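Local coordinates for F5/8 type C domain protein (Bacteroides ovatus, PDB 4ZRX) that is a putative alpha-L-fucosidase, probably releasing alpha-linked L-fucose from glycans by hydrolysis, and also carries an F5/8 type C domain of a kind that often binds carbohydrate, at residues W368-G373 / L448-S453; M390-I395 / G424-L429; A403-A408 / R442-R447. One frame throughout, in Å; residues are numbered along the deposited sequence. Where two conformers were deposited one is given.

All three contacts lie in a beta sandwich formed after barrel strand 324-328 and helix 339-356, a pair of facing four-stranded antiparallel sheets, each with strand order 1-4-2-3. Contacts 1 and 2 share one sheet, where strand 450-458 of contact 1 adjoins strand 388-393 of contact 2; their centres are about 13 Å apart. Contact 3 joins the two central strands of the other sheet, about 9 Å from contact 1 and 12 Å from contact 2, centre to centre. Contact 1 pairs the first and last strands of the sandwich, so both other contacts fall between its segments in sequence, while the segments of contacts 2 and 3 alternate. This interleaving ties the two sheets into one unit.

Contact 1 of 3, residues W368-G373 / L448-S453; sequences WSTTSG and LTAYVS
Trp368 and Val452 face each other at the start of an antiparallel ladder that joins the first and last strands of a beta sandwich. The short strand segments run with 160° between their directions, their axes 4.8 Å apart at the nearest. Two hydrogen-bonded pairs, Trp368 with Val452 and Thr370 with Ala450, bracket the non-hydrogen-bonded pair Ser369-Tyr451, so four backbone bonds span the short edge strand; two of them are Val452 N to Trp368 O at 2.8 Å and Thr370 N to Ala450 O at 2.9 Å.

The compact side is the one carrying Trp368, Thr370, Ala450 and Val452. With CG anti to the backbone N (chi1 176°), the indole runs beside the Val452 side chain, both pointing the same way into the sandwich. The six-membered part of the indole makes the touch: its CE3 approaches Val452 CB obliquely at 3.7 Å and Val452 CG2 at 3.8 Å. Thr370 CG2 lies over one face of the indole, off toward the rim, which leaves the ring held by its strand neighbour as well as by the opposite strand. Val441 and Ile443 of strand 438-446 and Ala376 and Tyr378 of strand 374-381 add contacts from the facing sheet.

The other side is looser and borders solvent. Here Thr449 lays its CG2 methyl against Thr370 O, at 3.5 Å, and its OG1 near the methyl of exposed Thr371. Tyr451 presents the CD1-CE1 edge of its ring to exposed Ser369 and has other partners of its own: Lys397 makes a cation-pi contact with the ring, and the carbonyl oxygen of Thr449 lies above one face. Against this ring Ser369 offers its hydroxyl at the edge, in the ring plane, with OG 3.4 Å from Tyr451 CD1.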
loop_
_atom_site.group_PDB
_atom_site.type_symbol
_atom_site.label_atom_id
_atom_site.label_comp_id
_atom_site.label_asym_id
_atom_site.label_seq_id
_atom_site.Cartn_x
_atom_site.Cartn_y
_atom_site.Cartn_z
ATOM N N TRP A 368 -26.880 -14.036 -6.775
ATOM C CA TRP A 368 -27.928 -13.547 -5.891
ATOM C C TRP A 368 -28.356 -12.157 -6.301
ATOM O O TRP A 368 -27.529 -11.236 -6.291
ATOM C CB TRP A 368 -27.426 -13.597 -4.453
ATOM C CG TRP A 368 -28.379 -13.029 -3.487
ATOM C CD1 TRP A 368 -29.768 -13.071 -3.536
ATOM C CD2 TRP A 368 -28.042 -12.376 -2.298
ATOM N NE1 TRP A 368 -30.281 -12.453 -2.436
ATOM C CE2 TRP A 368 -29.247 -12.021 -1.657
ATOM C CE3 TRP A 368 -26.829 -12.077 -1.676
ATOM C CZ2 TRP A 368 -29.268 -11.320 -0.449
ATOM C CZ3 TRP A 368 -26.850 -11.386 -0.470
ATOM C CH2 TRP A 368 -28.073 -11.052 0.133
ATOM N N SER A 369 -29.614 -12.030 -6.735
ATOM C CA SER A 369 -30.166 -10.755 -7.103
ATOM C C SER A 369 -31.087 -10.274 -5.979
ATOM O O SER A 369 -32.039 -10.991 -5.624
ATOM C CB SER A 369 -30.971 -10.887 -8.370
ATOM O OG SER A 369 -30.199 -11.432 -9.404
ATOM N N THR A 370 -30.884 -9.074 -5.471
ATOM C CA THR A 370 -31.669 -8.610 -4.336
ATOM C C THR A 370 -31.829 -7.132 -4.277
ATOM O O THR A 370 -30.991 -6.394 -4.723
ATOM C CB THR A 370 -31.052 -9.123 -2.965
ATOM O OG1 THR A 370 -31.971 -8.902 -1.886
ATOM C CG2 THR A 370 -29.767 -8.471 -2.655
ATOM N N THR A 371 -32.886 -6.686 -3.616
ATOM C CA THR A 371 -33.026 -5.287 -3.278
ATOM C C THR A 371 -32.810 -5.118 -1.796
ATOM O O THR A 371 -32.464 -6.075 -1.095
ATOM C CB THR A 371 -34.435 -4.769 -3.645
ATOM O OG1 THR A 371 -35.418 -5.547 -2.946
ATOM C CG2 THR A 371 -34.652 -4.925 -5.130
ATOM N N SER A 372 -32.943 -3.880 -1.329
ATOM C CA SER A 372 -32.604 -3.546 0.043
ATOM C C SER A 372 -33.428 -4.374 1.017
ATOM O O SER A 372 -34.638 -4.528 0.863
ATOM C CB SER A 372 -32.833 -2.029 0.286
ATOM O OG SER A 372 -31.990 -1.247 -0.547
ATOM N N GLY A 373 -32.768 -4.886 2.048
ATOM C CA GLY A 373 -33.377 -5.754 3.047
ATOM C C GLY A 373 -33.252 -7.250 2.747
ATOM O O GLY A 373 -33.602 -8.123 3.571
ATOM N N LEU A 448 -30.793 0.355 -7.156
ATOM C CA LEU A 448 -31.542 -0.606 -7.982
ATOM C C LEU A 448 -31.462 -2.013 -7.366
ATOM O O LEU A 448 -31.654 -2.114 -6.174
ATOM C CB LEU A 448 -31.065 -0.625 -9.404
ATOM C CG LEU A 448 -31.153 0.675 -10.204
ATOM C CD1 LEU A 448 -30.792 0.452 -11.692
ATOM C CD2 LEU A 448 -32.532 1.341 -10.103
ATOM N N THR A 449 -31.259 -3.079 -8.168
ATOM C CA THR A 449 -31.095 -4.428 -7.660
ATOM C C THR A 449 -29.624 -4.798 -7.609
ATOM O O THR A 449 -28.944 -4.682 -8.628
ATOM C CB THR A 449 -31.889 -5.388 -8.548
ATOM O OG1 THR A 449 -33.264 -5.016 -8.503
ATOM C CG2 THR A 449 -31.789 -6.818 -8.061
ATOM N N ALA A 450 -29.130 -5.248 -6.449
ATOM C CA ALA A 450 -27.756 -5.697 -6.299
ATOM C C ALA A 450 -27.584 -7.102 -6.829
ATOM O O ALA A 450 -28.502 -7.905 -6.695
ATOM C CB ALA A 450 -27.359 -5.700 -4.837
ATOM N N TYR A 451 -26.438 -7.367 -7.407
ATOM C CA TYR A 451 -26.064 -8.685 -7.941
ATOM C C TYR A 451 -24.793 -9.180 -7.231
ATOM O O TYR A 451 -23.704 -8.682 -7.501
ATOM C CB TYR A 451 -25.827 -8.586 -9.440
ATOM C CG TYR A 451 -27.033 -8.100 -10.168
ATOM C CD1 TYR A 451 -28.239 -8.778 -10.088
ATOM C CD2 TYR A 451 -26.994 -6.958 -10.935
ATOM C CE1 TYR A 451 -29.364 -8.296 -10.772
ATOM C CE2 TYR A 451 -28.103 -6.480 -11.593
ATOM C CZ TYR A 451 -29.271 -7.146 -11.506
ATOM O OH TYR A 451 -30.383 -6.644 -12.164
ATOM N N VAL A 452 -24.951 -10.053 -6.258
ATOM C CA VAL A 452 -23.844 -10.626 -5.527
ATOM C C VAL A 452 -23.453 -11.915 -6.194
ATOM O O VAL A 452 -24.258 -12.849 -6.274
ATOM C CB VAL A 452 -24.214 -10.878 -4.060
ATOM C CG1 VAL A 452 -23.126 -11.608 -3.345
ATOM C CG2 VAL A 452 -24.510 -9.564 -3.365
ATOM N N SER A 453 -22.222 -11.974 -6.675
ATOM C CA SER A 453 -21.742 -13.110 -7.453
ATOM C C SER A 453 -20.939 -14.123 -6.685
ATOM O O SER A 453 -20.808 -15.298 -7.105
ATOM C CB SER A 453 -20.938 -12.634 -8.663
ATOM O OG SER A 453 -19.928 -11.750 -8.244
#

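Contact 2 of 3, residues M390-I395 / G424-L429; sequences MLQEDI and GYKRML. With EDO (1,2-ethanediol), chain F.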
loop_
_atom_site.group_PDB
_atom_site.type_symbol
_atom_site.label_atom_id
_atom_site.label_comp_id
_atom_site.label_asym_id
_atom_site.label_seq_id
_atom_site.Cartn_x
_atom_site.Cartn_y
_atom_site.Cartn_z
HETATM N N MSE A 390 -15.315 -12.949 2.356
HETATM C CA MSE A 390 -15.088 -12.255 1.106
HETATM C C MSE A 390 -16.391 -12.193 0.312
HETATM O O MSE A 390 -17.108 -13.213 0.207
HETATM C CB MSE A 390 -13.993 -12.990 0.314
HETATM C CG MSE A 390 -13.621 -12.281 -0.948
HETATM SE SE MSE A 390 -14.334 -13.166 -2.418
HETATM C CE MSE A 390 -13.112 -14.480 -2.686
ATOM N N LEU A 391 -16.688 -11.029 -0.236
ATOM C CA LEU A 391 -17.857 -10.797 -1.036
ATOM C C LEU A 391 -17.464 -10.179 -2.376
ATOM O O LEU A 391 -16.497 -9.370 -2.419
ATOM C CB LEU A 391 -18.813 -9.860 -0.315
ATOM C CG LEU A 391 -19.047 -10.247 1.151
ATOM C CD1 LEU A 391 -19.638 -9.102 1.829
ATOM C CD2 LEU A 391 -19.973 -11.414 1.229
ATOM N N GLN A 392 -18.241 -10.516 -3.434
ATOM C CA GLN A 392 -18.090 -9.835 -4.718
ATOM C C GLN A 392 -19.436 -9.484 -5.319
ATOM O O GLN A 392 -20.372 -10.307 -5.214
ATOM C CB GLN A 392 -17.337 -10.709 -5.724
ATOM C CG GLN A 392 -15.999 -11.168 -5.229
ATOM C CD GLN A 392 -15.166 -11.888 -6.300
ATOM O OE1 GLN A 392 -15.234 -13.117 -6.428
ATOM N NE2 GLN A 392 -14.417 -11.137 -7.083
ATOM N N GLU A 393 -19.493 -8.359 -6.028
ATOM C CA GLU A 393 -20.620 -7.995 -6.865
ATOM C C GLU A 393 -20.285 -8.259 -8.312
ATOM O O GLU A 393 -19.132 -8.169 -8.737
ATOM C CB GLU A 393 -20.937 -6.475 -6.774
ATOM C CG GLU A 393 -21.658 -6.028 -5.638
ATOM C CD GLU A 393 -21.850 -4.506 -5.642
ATOM O OE1 GLU A 393 -22.854 -4.068 -6.199
ATOM O OE2 GLU A 393 -21.052 -3.768 -5.051
ATOM N N ASP A 394 -21.316 -8.447 -9.121
ATOM C CA ASP A 394 -21.115 -8.520 -10.527
ATOM C C ASP A 394 -20.996 -7.158 -11.150
ATOM O O ASP A 394 -21.997 -6.635 -11.723
ATOM C CB ASP A 394 -22.281 -9.258 -11.212
ATOM C CG ASP A 394 -22.077 -9.438 -12.685
ATOM O OD1 ASP A 394 -20.988 -9.071 -13.212
ATOM O OD2 ASP A 394 -23.059 -9.982 -13.344
ATOM N N ILE A 395 -19.764 -6.642 -11.183
ATOM C CA ILE A 395 -19.535 -5.269 -11.586
ATOM C C ILE A 395 -19.694 -5.079 -13.102
ATOM O O ILE A 395 -19.704 -3.948 -13.581
ATOM C CB ILE A 395 -18.188 -4.711 -11.082
ATOM C CG1 ILE A 395 -17.046 -5.585 -11.565
ATOM C CG2 ILE A 395 -18.221 -4.576 -9.565
ATOM C CD1 ILE A 395 -15.696 -4.937 -11.368
ATOM N N GLY A 424 -18.399 -3.927 -4.468
ATOM C CA GLY A 424 -17.618 -3.714 -5.676
ATOM C C GLY A 424 -17.046 -5.015 -6.200
ATOM O O GLY A 424 -17.627 -6.100 -6.076
ATOM N N TYR A 425 -15.840 -4.910 -6.750
ATOM C CA TYR A 425 -15.171 -6.090 -7.216
ATOM C C TYR A 425 -14.911 -7.125 -6.140
ATOM O O TYR A 425 -15.157 -8.347 -6.343
ATOM C CB TYR A 425 -13.852 -5.710 -7.905
ATOM C CG TYR A 425 -13.016 -6.888 -8.259
ATOM C CD1 TYR A 425 -13.366 -7.725 -9.273
ATOM C CD2 TYR A 425 -11.949 -7.236 -7.440
ATOM C CE1 TYR A 425 -12.599 -8.867 -9.554
ATOM C CE2 TYR A 425 -11.218 -8.328 -7.693
ATOM C CZ TYR A 425 -11.543 -9.136 -8.742
ATOM O OH TYR A 425 -10.782 -10.265 -8.931
ATOM N N LYS A 426 -14.478 -6.672 -4.985
ATOM C CA LYS A 426 -14.119 -7.553 -3.879
ATOM C C LYS A 426 -14.046 -6.745 -2.617
ATOM O O LYS A 426 -13.422 -5.702 -2.586
ATOM C CB LYS A 426 -12.822 -8.247 -4.148
ATOM C CG LYS A 426 -12.403 -9.285 -3.155
ATOM C CD LYS A 426 -11.265 -10.154 -3.643
ATOM C CE LYS A 426 -11.761 -11.117 -4.656
ATOM N NZ LYS A 426 -10.736 -12.153 -5.077
ATOM N N ARG A 427 -14.645 -7.281 -1.553
ATOM C CA ARG A 427 -14.591 -6.697 -0.226
ATOM C C ARG A 427 -14.387 -7.840 0.762
ATOM O O ARG A 427 -15.077 -8.895 0.665
ATOM C CB ARG A 427 -15.880 -5.995 0.087
ATOM C CG ARG A 427 -16.005 -5.417 1.519
ATOM C CD ARG A 427 -14.971 -4.367 1.826
ATOM N NE ARG A 427 -15.396 -3.478 2.922
ATOM C CZ ARG A 427 -14.981 -3.533 4.185
ATOM N NH1 ARG A 427 -14.030 -4.338 4.628
ATOM N NH2 ARG A 427 -15.472 -2.637 5.028
HETATM N N MSE A 428 -13.418 -7.667 1.648
HETATM C CA MSE A 428 -13.150 -8.656 2.677
HETATM C C MSE A 428 -13.327 -8.052 4.057
HETATM O O MSE A 428 -12.996 -6.883 4.291
HETATM C CB MSE A 428 -11.796 -9.296 2.532
HETATM C CG MSE A 428 -11.711 -10.022 1.240
HETATM SE SE MSE A 428 -10.177 -11.159 0.874
HETATM C CE MSE A 428 -8.990 -9.853 0.170
ATOM N N LEU A 429 -13.866 -8.872 4.944
ATOM C CA LEU A 429 -14.142 -8.509 6.342
ATOM C C LEU A 429 -13.472 -9.488 7.251
ATOM O O LEU A 429 -13.595 -10.711 7.058
ATOM C CB LEU A 429 -15.641 -8.558 6.599
ATOM C CG LEU A 429 -16.483 -7.465 5.974
ATOM C CD1 LEU A 429 -17.944 -7.855 6.156
ATOM C CD2 LEU A 429 -16.129 -6.113 6.611
HETATM C C1 EDO F . -7.616 -13.813 -3.828
HETATM O O1 EDO F . -7.893 -13.587 -5.231
HETATM C C2 EDO F . -8.382 -12.896 -2.848
HETATM O O2 EDO F . -9.703 -13.427 -2.652
HETATM O O HOH W 1 -12.718 -12.445 -9.114
HETATM O O HOH W 2 -12.048 -14.080 -6.679
HETATM O O HOH W 3 -16.581 -8.859 -8.783
#
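Backbone N-H and C=O groups of Leu391 and Arg427 bond in both directions (Leu391 N to Arg427 O, 2.8 Å), making a hydrogen-bonded antiparallel pair between strand segments running at 158° to each other, and Glu393 N continues the ladder to Gly424 O. Gly424 is gripped twice, because the extended Glu393 chain returns OE2 to Gly424 N at 2.7 Å; the carboxylate is met on its anti side, 19° from its plane. Its other oxygen, OE1, accepts from the backbone N of Arg400 and Val401.

Gln392 leans over Tyr425. Its NE2 donates to Tyr425 O at 3.0 Å, the acceptor lying in the amide plane, while the same nitrogen sits over one face of the phenol, 3.8 Å from CE1. A water bridges NE2 to Tyr425 OH, and Gln454 NE2 supplies a bond to Gln392 OE1, fixing the amide's rotation. Alongside Gln392 runs Lys426, whose NZ forms a salt bridge with Glu43, a residue that also bonds Tyr425 OH; the weak bond from NZ to 1,2-ethanediol is probably a crystallisation feature. Further along, Met390 CG lies against Met428 CG in one of the two conformers deposited for each selenomethionine.

Strand 427-431 is an outermost strand of its sheet, with strand 450-458 on the other flank of 388-393. The side carrying Leu391 and Arg427 faces the other sheet, whereas Tyr425 and Ile395 turn to helix 34-42.

Contact 3 of 3, residues A403-A408 / R442-R447; sequences AFTVEA and RIDECR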
loop_
_atom_site.group_PDB
_atom_site.type_symbol
_atom_site.label_atom_id
_atom_site.label_comp_id
_atom_site.label_asym_id
_atom_site.label_seq_id
_atom_site.Cartn_x
_atom_site.Cartn_y
_atom_site.Cartn_z
ATOM N N ALA A 403 -24.819 -0.743 1.686
ATOM C CA ALA A 403 -24.630 -1.202 3.074
ATOM C C ALA A 403 -25.019 -2.651 3.203
ATOM O O ALA A 403 -25.982 -3.104 2.564
ATOM C CB ALA A 403 -25.486 -0.366 4.023
ATOM N N PHE A 404 -24.264 -3.399 4.005
ATOM C CA PHE A 404 -24.553 -4.811 4.146
ATOM C C PHE A 404 -24.078 -5.265 5.531
ATOM O O PHE A 404 -23.251 -4.634 6.174
ATOM C CB PHE A 404 -23.900 -5.689 3.058
ATOM C CG PHE A 404 -22.432 -5.730 3.114
ATOM C CD1 PHE A 404 -21.646 -4.743 2.479
ATOM C CD2 PHE A 404 -21.789 -6.767 3.741
ATOM C CE1 PHE A 404 -20.278 -4.804 2.560
ATOM C CE2 PHE A 404 -20.421 -6.849 3.804
ATOM C CZ PHE A 404 -19.642 -5.812 3.207
ATOM N N THR A 405 -24.625 -6.403 5.944
ATOM C CA THR A 405 -24.331 -7.061 7.185
ATOM C C THR A 405 -24.073 -8.538 6.933
ATOM O O THR A 405 -24.721 -9.119 6.079
ATOM C CB THR A 405 -25.546 -6.915 8.142
ATOM O OG1 THR A 405 -25.787 -5.507 8.312
ATOM C CG2 THR A 405 -25.235 -7.544 9.528
ATOM N N VAL A 406 -23.142 -9.131 7.690
ATOM C CA VAL A 406 -22.832 -10.536 7.638
ATOM C C VAL A 406 -22.949 -11.141 9.040
ATOM O O VAL A 406 -22.481 -10.584 10.017
ATOM C CB VAL A 406 -21.411 -10.823 7.140
ATOM C CG1 VAL A 406 -21.216 -12.225 6.937
ATOM C CG2 VAL A 406 -21.141 -10.043 5.824
ATOM N N GLU A 407 -23.673 -12.285 9.086
ATOM C CA GLU A 407 -23.897 -13.039 10.297
ATOM C C GLU A 407 -23.479 -14.483 10.092
ATOM O O GLU A 407 -23.471 -14.974 8.984
ATOM C CB GLU A 407 -25.378 -12.967 10.684
ATOM C CG GLU A 407 -25.797 -11.557 10.975
ATOM C CD GLU A 407 -27.293 -11.358 10.934
ATOM O OE1 GLU A 407 -28.056 -12.206 10.389
ATOM O OE2 GLU A 407 -27.717 -10.325 11.441
ATOM N N ALA A 408 -23.029 -15.103 11.185
ATOM C CA ALA A 408 -22.595 -16.500 11.207
ATOM C C ALA A 408 -23.428 -17.255 12.202
ATOM O O ALA A 408 -23.711 -16.764 13.327
ATOM C CB ALA A 408 -21.148 -16.582 11.549
ATOM N N ARG A 442 -26.914 -9.933 4.424
ATOM C CA ARG A 442 -28.050 -9.058 4.243
ATOM C C ARG A 442 -27.625 -7.796 3.511
ATOM O O ARG A 442 -26.712 -7.115 3.970
ATOM C CB ARG A 442 -28.638 -8.683 5.611
ATOM C CG ARG A 442 -29.955 -7.939 5.490
ATOM C CD ARG A 442 -30.570 -7.649 6.883
ATOM N NE ARG A 442 -30.727 -8.922 7.599
ATOM C CZ ARG A 442 -29.978 -9.374 8.620
ATOM N NH1 ARG A 442 -29.024 -8.668 9.199
ATOM N NH2 ARG A 442 -30.215 -10.610 9.039
ATOM N N ILE A 443 -28.236 -7.501 2.391
ATOM C CA ILE A 443 -27.992 -6.230 1.703
ATOM C C ILE A 443 -28.961 -5.240 2.277
ATOM O O ILE A 443 -30.174 -5.267 2.006
ATOM C CB ILE A 443 -28.123 -6.320 0.174
ATOM C CG1 ILE A 443 -27.155 -7.379 -0.428
ATOM C CG2 ILE A 443 -27.933 -4.923 -0.403
ATOM C CD1 ILE A 443 -25.697 -7.293 0.014
ATOM N N ASP A 444 -28.445 -4.392 3.136
ATOM C CA ASP A 444 -29.257 -3.365 3.818
ATOM C C ASP A 444 -29.668 -2.237 2.899
ATOM O O ASP A 444 -30.820 -1.726 2.972
ATOM C CB ASP A 444 -28.550 -2.860 5.069
ATOM C CG ASP A 444 -28.235 -3.989 6.053
ATOM O OD1 ASP A 444 -29.178 -4.662 6.531
ATOM O OD2 ASP A 444 -27.037 -4.149 6.364
ATOM N N GLU A 445 -28.766 -1.819 2.027
ATOM C CA GLU A 445 -29.049 -0.727 1.100
ATOM C C GLU A 445 -28.350 -0.999 -0.209
ATOM O O GLU A 445 -27.208 -1.387 -0.191
ATOM C CB GLU A 445 -28.523 0.605 1.639
ATOM C CG GLU A 445 -29.220 1.162 2.892
ATOM C CD GLU A 445 -28.506 2.422 3.380
ATOM O OE1 GLU A 445 -28.042 3.244 2.522
ATOM O OE2 GLU A 445 -28.340 2.560 4.612
ATOM N N CYS A 446 -29.016 -0.695 -1.316
ATOM C CA CYS A 446 -28.350 -0.787 -2.624
ATOM C C CYS A 446 -29.039 0.089 -3.616
ATOM O O CYS A 446 -30.203 0.520 -3.382
ATOM C CB CYS A 446 -28.262 -2.202 -3.110
ATOM S SG CYS A 446 -29.885 -3.062 -3.319
ATOM N N ARG A 447 -28.341 0.357 -4.703
ATOM C CA ARG A 447 -28.883 1.062 -5.832
ATOM C C ARG A 447 -29.535 0.066 -6.750
ATOM O O ARG A 447 -28.917 -0.918 -7.140
ATOM C CB ARG A 447 -27.764 1.812 -6.553
ATOM C CG ARG A 447 -27.049 2.773 -5.587
ATOM C CD ARG A 447 -25.827 3.431 -6.247
ATOM N NE ARG A 447 -25.256 4.400 -5.321
ATOM C CZ ARG A 447 -24.275 5.249 -5.586
ATOM N NH1 ARG A 447 -23.667 5.281 -6.782
ATOM N NH2 ARG A 447 -23.878 6.065 -4.625
HETATM O O HOH W 4 -28.855 -5.741 8.986
#
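Arg442 meets Glu407 end-on, using NH1 and NH2 for one carboxylate oxygen each: NH2 reaches OE1 at 3.0 Å and NH1 reaches OE2 at 3.1 Å. The grip is skewed, with the carboxylate and guanidinium planes 62° apart. OE2 lies in the guanidinium plane but is approached from above its own carboxylate plane, whereas OE1 is met on its syn side but well out of the carboxylate plane. Arg442 NH2 also forms a salt bridge with Glu375, and Glu407 OE1 one with Arg440, making a small network of two acids and two arginines.

Next to it on the same face, Thr405 lies side by side with Arg442. Its OG1, placed anti to its own carbonyl carbon (chi1 -58°), donates to Asp444 OD2 at 2.7 Å on the syn lone pair. A water ties the cluster together, accepting from Arg442 NH1 and donating to Thr405 OG1 and Asp444 OD1. Lys419 NZ also bonds Thr405 OG1.

What brings Asp444 to this face is a classic beta bulge: Asp444 and Glu445 both stand opposite Ala403. Ala403 O accepts from Glu445 N at 3.1 Å and, more weakly, from Asp444 N. Beyond the bulge the regular ladder resumes, with Arg442 N bonded to Thr405 O at 2.9 Å and nearly straight at 174°.

On the reverse face Phe404 CB touches Ile443 CD1 at 3.9 Å, and the ring swings away into the sandwich, against Arg427 and Leu429 of strand 427-431. Strand 368-370 of the facing sheet covers Ile443, and strand 413-420 borders 401-410 on its other edge.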